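Local coordinates for thioesterase superfamily protein (Shewanella loihica, PDB 2PRX) that probably hydrolyses thioesters as a dimeric hot-dog-fold enzyme of the PaaI thioesterase type, at residues D67-G72 with V130-S135; A42-K47 with G59-S64. All coordinates share one frame; numbering follows the deposited sequence. Where two conformers were deposited one is given.

Contact 1: residues D67-G72 with V130-S135; sequences DCHGTG and VEIALS
Asp67 O takes Thr71 N at 3.0 Å and, weakly, Thr71 OG1, in the helical turn that carries His69 and Gly70 to Ile132 and Val130 of a strand. Gly70 has no side chain, and the strand side chains come down to the helix backbone itself: Ile132 CD1 lies 4.0 Å from Gly70 CA, and Ile132 CG1 is 4.1 Å from the same atom. Two residues back along the strand, Val130 turns CG2 to Gly70 O at 3.7 Å, an apolar touch on a carbonyl. The other branch of Ile132 serves the histidine. With chi1 at -55° Ile132 CG1 lies beside the backbone N, and CG2 is the branch anti to it. Ile132 CG2 meets His69 CD2 at 3.9 Å, at the ring edge and near the ring plane. On the far side of that ring, ND1 is hydrogen-bonded to Ser33 OG, which helps fix the ring's rotation. The helix also borders the dimer interface, where Cys68 packs on Tyr58 of the second subunit. The segment axes run 139° apart and approach to 8.8 Å. A long helix laid obliquely over a curved antiparallel sheet in this way is the signature of the hot-dog fold.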
loop_
_atom_site.group_PDB
_atom_site.type_symbol
_atom_site.label_atom_id
_atom_site.label_comp_id
_atom_site.label_asym_id
_atom_site.label_seq_id
_atom_site.Cartn_x
_atom_site.Cartn_y
_atom_site.Cartn_z
ATOM N N ASP A 67 -6.439 -0.229 -2.732
ATOM C CA ASP A 67 -6.081 -0.940 -3.952
ATOM C C ASP A 67 -7.175 -1.893 -4.401
ATOM O O ASP A 67 -7.572 -1.923 -5.561
ATOM C CB ASP A 67 -4.794 -1.717 -3.701
ATOM C CG ASP A 67 -4.234 -2.495 -4.864
ATOM O OD1 ASP A 67 -4.832 -2.499 -5.952
ATOM O OD2 ASP A 67 -3.149 -3.099 -4.665
ATOM N N CYS A 68 -7.660 -2.722 -3.467
ATOM C CA CYS A 68 -8.629 -3.717 -3.963
ATOM C C CYS A 68 -9.977 -3.036 -4.119
ATOM O O CYS A 68 -10.778 -3.416 -4.977
ATOM C CB CYS A 68 -8.656 -4.941 -3.051
ATOM S SG CYS A 68 -7.123 -5.917 -3.025
ATOM N N HIS A 69 -10.275 -2.017 -3.311
ATOM C CA HIS A 69 -11.577 -1.363 -3.547
ATOM C C HIS A 69 -11.543 -0.613 -4.868
ATOM O O HIS A 69 -12.535 -0.561 -5.597
ATOM C CB HIS A 69 -11.915 -0.443 -2.381
ATOM C CG HIS A 69 -13.183 0.346 -2.574
ATOM N ND1 HIS A 69 -14.426 -0.260 -2.646
ATOM C CD2 HIS A 69 -13.395 1.666 -2.702
ATOM C CE1 HIS A 69 -15.339 0.687 -2.813
ATOM N NE2 HIS A 69 -14.753 1.869 -2.851
ATOM N N GLY A 70 -10.393 -0.024 -5.182
ATOM C CA GLY A 70 -10.195 0.819 -6.350
ATOM C C GLY A 70 -10.234 0.031 -7.644
ATOM O O GLY A 70 -10.706 0.460 -8.701
ATOM N N THR A 71 -9.697 -1.186 -7.545
ATOM C CA THR A 71 -9.696 -2.111 -8.666
ATOM C C THR A 71 -11.108 -2.675 -8.803
ATOM O O THR A 71 -11.612 -2.772 -9.913
ATOM C CB THR A 71 -8.679 -3.245 -8.495
ATOM O OG1 THR A 71 -7.349 -2.728 -8.644
ATOM C CG2 THR A 71 -8.866 -4.290 -9.586
ATOM N N GLY A 72 -11.681 -3.024 -7.648
ATOM C CA GLY A 72 -13.068 -3.496 -7.657
ATOM C C GLY A 72 -13.923 -2.433 -8.344
ATOM O O GLY A 72 -14.643 -2.697 -9.312
ATOM N N VAL A 130 -9.627 6.426 -10.537
ATOM C CA VAL A 130 -10.551 6.347 -9.415
ATOM C C VAL A 130 -10.024 7.111 -8.203
ATOM O O VAL A 130 -8.825 7.012 -7.947
ATOM C CB VAL A 130 -10.837 4.912 -8.934
ATOM C CG1 VAL A 130 -12.083 4.954 -8.056
ATOM C CG2 VAL A 130 -10.986 3.898 -10.051
ATOM N N GLU A 131 -10.912 7.795 -7.501
ATOM C CA GLU A 131 -10.525 8.436 -6.238
ATOM C C GLU A 131 -11.226 7.750 -5.073
ATOM O O GLU A 131 -12.443 7.560 -5.068
ATOM C CB GLU A 131 -10.830 9.921 -6.296
ATOM C CG GLU A 131 -10.797 10.655 -4.973
ATOM C CD GLU A 131 -11.108 12.131 -5.116
ATOM O OE1 GLU A 131 -10.381 12.813 -5.878
ATOM O OE2 GLU A 131 -12.064 12.633 -4.491
ATOM N N ILE A 132 -10.467 7.346 -4.071
ATOM C CA ILE A 132 -10.917 6.525 -2.964
ATOM C C ILE A 132 -10.607 7.294 -1.673
ATOM O O ILE A 132 -9.592 7.979 -1.595
ATOM C CB ILE A 132 -10.236 5.151 -2.905
ATOM C CG1 ILE A 132 -10.358 4.312 -4.189
ATOM C CG2 ILE A 132 -10.687 4.333 -1.691
ATOM C CD1 ILE A 132 -9.165 4.518 -5.114
ATOM N N ALA A 133 -11.514 7.185 -0.721
ATOM C CA ALA A 133 -11.428 7.851 0.568
ATOM C C ALA A 133 -11.659 6.809 1.640
ATOM O O ALA A 133 -12.748 6.230 1.722
ATOM C CB ALA A 133 -12.441 8.975 0.694
ATOM N N LEU A 134 -10.666 6.573 2.485
ATOM C CA LEU A 134 -10.922 5.724 3.642
ATOM C C LEU A 134 -11.130 6.579 4.892
ATOM O O LEU A 134 -10.297 7.456 5.123
ATOM C CB LEU A 134 -9.790 4.738 3.890
ATOM C CG LEU A 134 -9.973 3.760 5.053
ATOM C CD1 LEU A 134 -9.430 2.392 4.678
ATOM C CD2 LEU A 134 -9.300 4.246 6.329
ATOM N N SER A 135 -12.185 6.265 5.623
ATOM C CA SER A 135 -12.646 6.863 6.847
ATOM C C SER A 135 -12.792 5.862 7.996
ATOM O O SER A 135 -12.899 4.655 7.786
ATOM C CB SER A 135 -13.993 7.547 6.596
ATOM O OG SER A 135 -13.993 8.341 5.416
#

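Contact 2: residues A42-K47 with G59-S64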
loop_
_atom_site.group_PDB
_atom_site.type_symbol
_atom_site.label_atom_id
_atom_site.label_comp_id
_atom_site.label_asym_id
_atom_site.label_seq_id
_atom_site.Cartn_x
_atom_site.Cartn_y
_atom_site.Cartn_z
ATOM N N ALA A 42 -17.282 0.261 0.364
ATOM C CA ALA A 42 -16.922 -0.910 1.126
ATOM C C ALA A 42 -16.638 -0.507 2.573
ATOM O O ALA A 42 -16.421 0.666 2.889
ATOM C CB ALA A 42 -15.757 -1.661 0.492
ATOM N N HIS A 43 -16.651 -1.541 3.387
ATOM C CA HIS A 43 -16.365 -1.491 4.811
ATOM C C HIS A 43 -15.442 -2.621 5.227
ATOM O O HIS A 43 -15.471 -3.701 4.632
ATOM C CB HIS A 43 -17.696 -1.575 5.569
ATOM C CG HIS A 43 -18.541 -0.353 5.389
ATOM N ND1 HIS A 43 -19.556 -0.297 4.451
ATOM C CD2 HIS A 43 -18.542 0.850 6.013
ATOM C CE1 HIS A 43 -20.139 0.884 4.509
ATOM N NE2 HIS A 43 -19.551 1.599 5.441
ATOM N N PHE A 44 -14.628 -2.371 6.246
ATOM C CA PHE A 44 -13.670 -3.344 6.736
ATOM C C PHE A 44 -13.377 -3.162 8.227
ATOM O O PHE A 44 -13.403 -2.031 8.710
ATOM C CB PHE A 44 -12.334 -3.267 5.983
ATOM C CG PHE A 44 -11.440 -4.445 6.352
ATOM C CD1 PHE A 44 -11.801 -5.740 6.019
ATOM C CD2 PHE A 44 -10.257 -4.245 7.036
ATOM C CE1 PHE A 44 -11.013 -6.813 6.360
ATOM C CE2 PHE A 44 -9.461 -5.320 7.376
ATOM C CZ PHE A 44 -9.830 -6.606 7.043
HETATM N N MSE A 45 -13.095 -4.279 8.866
HETATM C CA MSE A 45 -12.754 -4.444 10.261
HETATM C C MSE A 45 -11.366 -5.047 10.408
HETATM O O MSE A 45 -11.138 -6.252 10.283
HETATM C CB MSE A 45 -13.764 -5.347 10.979
HETATM C CG MSE A 45 -13.617 -5.343 12.491
HETATM SE SE MSE A 45 -13.615 -3.557 13.224
HETATM C CE MSE A 45 -15.498 -3.651 13.630
ATOM N N PRO A 46 -10.398 -4.182 10.679
ATOM C CA PRO A 46 -9.048 -4.682 10.987
ATOM C C PRO A 46 -9.069 -5.728 12.093
ATOM O O PRO A 46 -9.892 -5.615 13.008
ATOM C CB PRO A 46 -8.347 -3.426 11.499
ATOM C CG PRO A 46 -9.021 -2.326 10.764
ATOM C CD PRO A 46 -10.483 -2.721 10.692
ATOM N N LYS A 47 -8.192 -6.718 11.994
ATOM C CA LYS A 47 -8.025 -7.674 13.078
ATOM C C LYS A 47 -7.143 -6.996 14.135
ATOM O O LYS A 47 -6.392 -6.090 13.761
ATOM C CB LYS A 47 -7.405 -8.996 12.640
ATOM C CG LYS A 47 -7.924 -9.624 11.358
ATOM C CD LYS A 47 -8.167 -11.116 11.526
ATOM C CE LYS A 47 -9.187 -11.633 10.523
ATOM N NZ LYS A 47 -9.168 -13.125 10.389
ATOM N N GLY A 59 -0.775 1.142 8.190
ATOM C CA GLY A 59 -0.804 1.779 6.899
ATOM C C GLY A 59 -0.797 0.851 5.707
ATOM O O GLY A 59 -1.506 1.159 4.733
ATOM N N GLY A 60 -0.063 -0.262 5.718
ATOM C CA GLY A 60 -0.052 -1.243 4.648
ATOM C C GLY A 60 -1.457 -1.827 4.361
ATOM O O GLY A 60 -1.787 -1.988 3.211
ATOM N N LEU A 61 -2.119 -2.163 5.461
ATOM C CA LEU A 61 -3.496 -2.643 5.394
ATOM C C LEU A 61 -4.377 -1.590 4.746
ATOM O O LEU A 61 -5.141 -1.881 3.829
ATOM C CB LEU A 61 -4.032 -3.003 6.795
ATOM C CG LEU A 61 -5.489 -3.490 6.755
ATOM C CD1 LEU A 61 -5.651 -4.721 5.874
ATOM C CD2 LEU A 61 -5.970 -3.780 8.161
ATOM N N ILE A 62 -4.278 -0.353 5.199
ATOM C CA ILE A 62 -5.040 0.762 4.603
ATOM C C ILE A 62 -4.710 0.884 3.138
ATOM O O ILE A 62 -5.579 0.885 2.261
ATOM C CB ILE A 62 -4.755 2.038 5.425
ATOM C CG1 ILE A 62 -5.223 1.868 6.860
ATOM C CG2 ILE A 62 -5.338 3.279 4.781
ATOM C CD1 ILE A 62 -5.329 3.104 7.717
ATOM N N ALA A 63 -3.440 0.945 2.756
ATOM C CA ALA A 63 -3.107 0.996 1.341
ATOM C C ALA A 63 -3.613 -0.232 0.589
ATOM O O ALA A 63 -3.928 -0.086 -0.605
ATOM C CB ALA A 63 -1.601 1.119 1.131
ATOM N N SER A 64 -3.676 -1.365 1.266
ATOM C CA SER A 64 -4.124 -2.613 0.662
ATOM C C SER A 64 -5.614 -2.514 0.304
ATOM O O SER A 64 -5.946 -2.946 -0.809
ATOM C CB SER A 64 -3.931 -3.846 1.533
ATOM O OG SER A 64 -2.598 -4.046 1.957
#
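Leu61 reaches from the first turns of the central hot-dog helix to Phe44 and Pro46, where strand 39-44 gives way to loop. Leu61 CB points to this strand end but stays 5.9 Å from Phe44 CE2. Leu61 CG lies anti to the backbone N (chi1 179°), which carries the side chain away from the helix and to 4.4 Å between Leu61 CG and Phe44 CE2. The two methyls then divide the work. Leu61 CD1 touches Phe44 CE2 at 4.1 Å but sits well to one side of the ring plane. Leu61 CD2 comes to 3.9 Å from Phe44 CE2, at the ring edge near its plane, and also packs 4.1 Å from Pro46 CB. The leucine stands roughly perpendicular to the phenylalanine side chain. All of this is apolar contact, extended by His50 and Tyr19 beside Leu61 and by Leu65 beside Phe44. On the helix itself, Ser64 packs on Gly60 of the second subunit, placing this turn at the dimer interface. Within its own chain Gly60 O takes two donors from opposite faces of its carbonyl plane: Ser64 N at 2.8 Å and Ser64 OG, modelled at an unusually short and doubtful 2.5 Å, 38° out of that plane.

Overall arrangement
From the N terminus, strand 39-44 runs into a loop that leads to helix 59-78, and contact 2 closes this first, short excursion of 11 residues. The chain then continues along the helix and through strands 95-104 and 114-122 before strand 127-135 returns beneath it, where contact 1 closes a span of 57 residues. The two closures follow in series, neither nested nor crossing. Both fasten the one helix to the same sheet, its first turns to strand 39-44 and its middle to strand 127-135, with strand 114-122 lying between these two. Their centres are 11 Å apart, and they meet directly where His69 ND1 lies 3.7 Å from Ala42 CB.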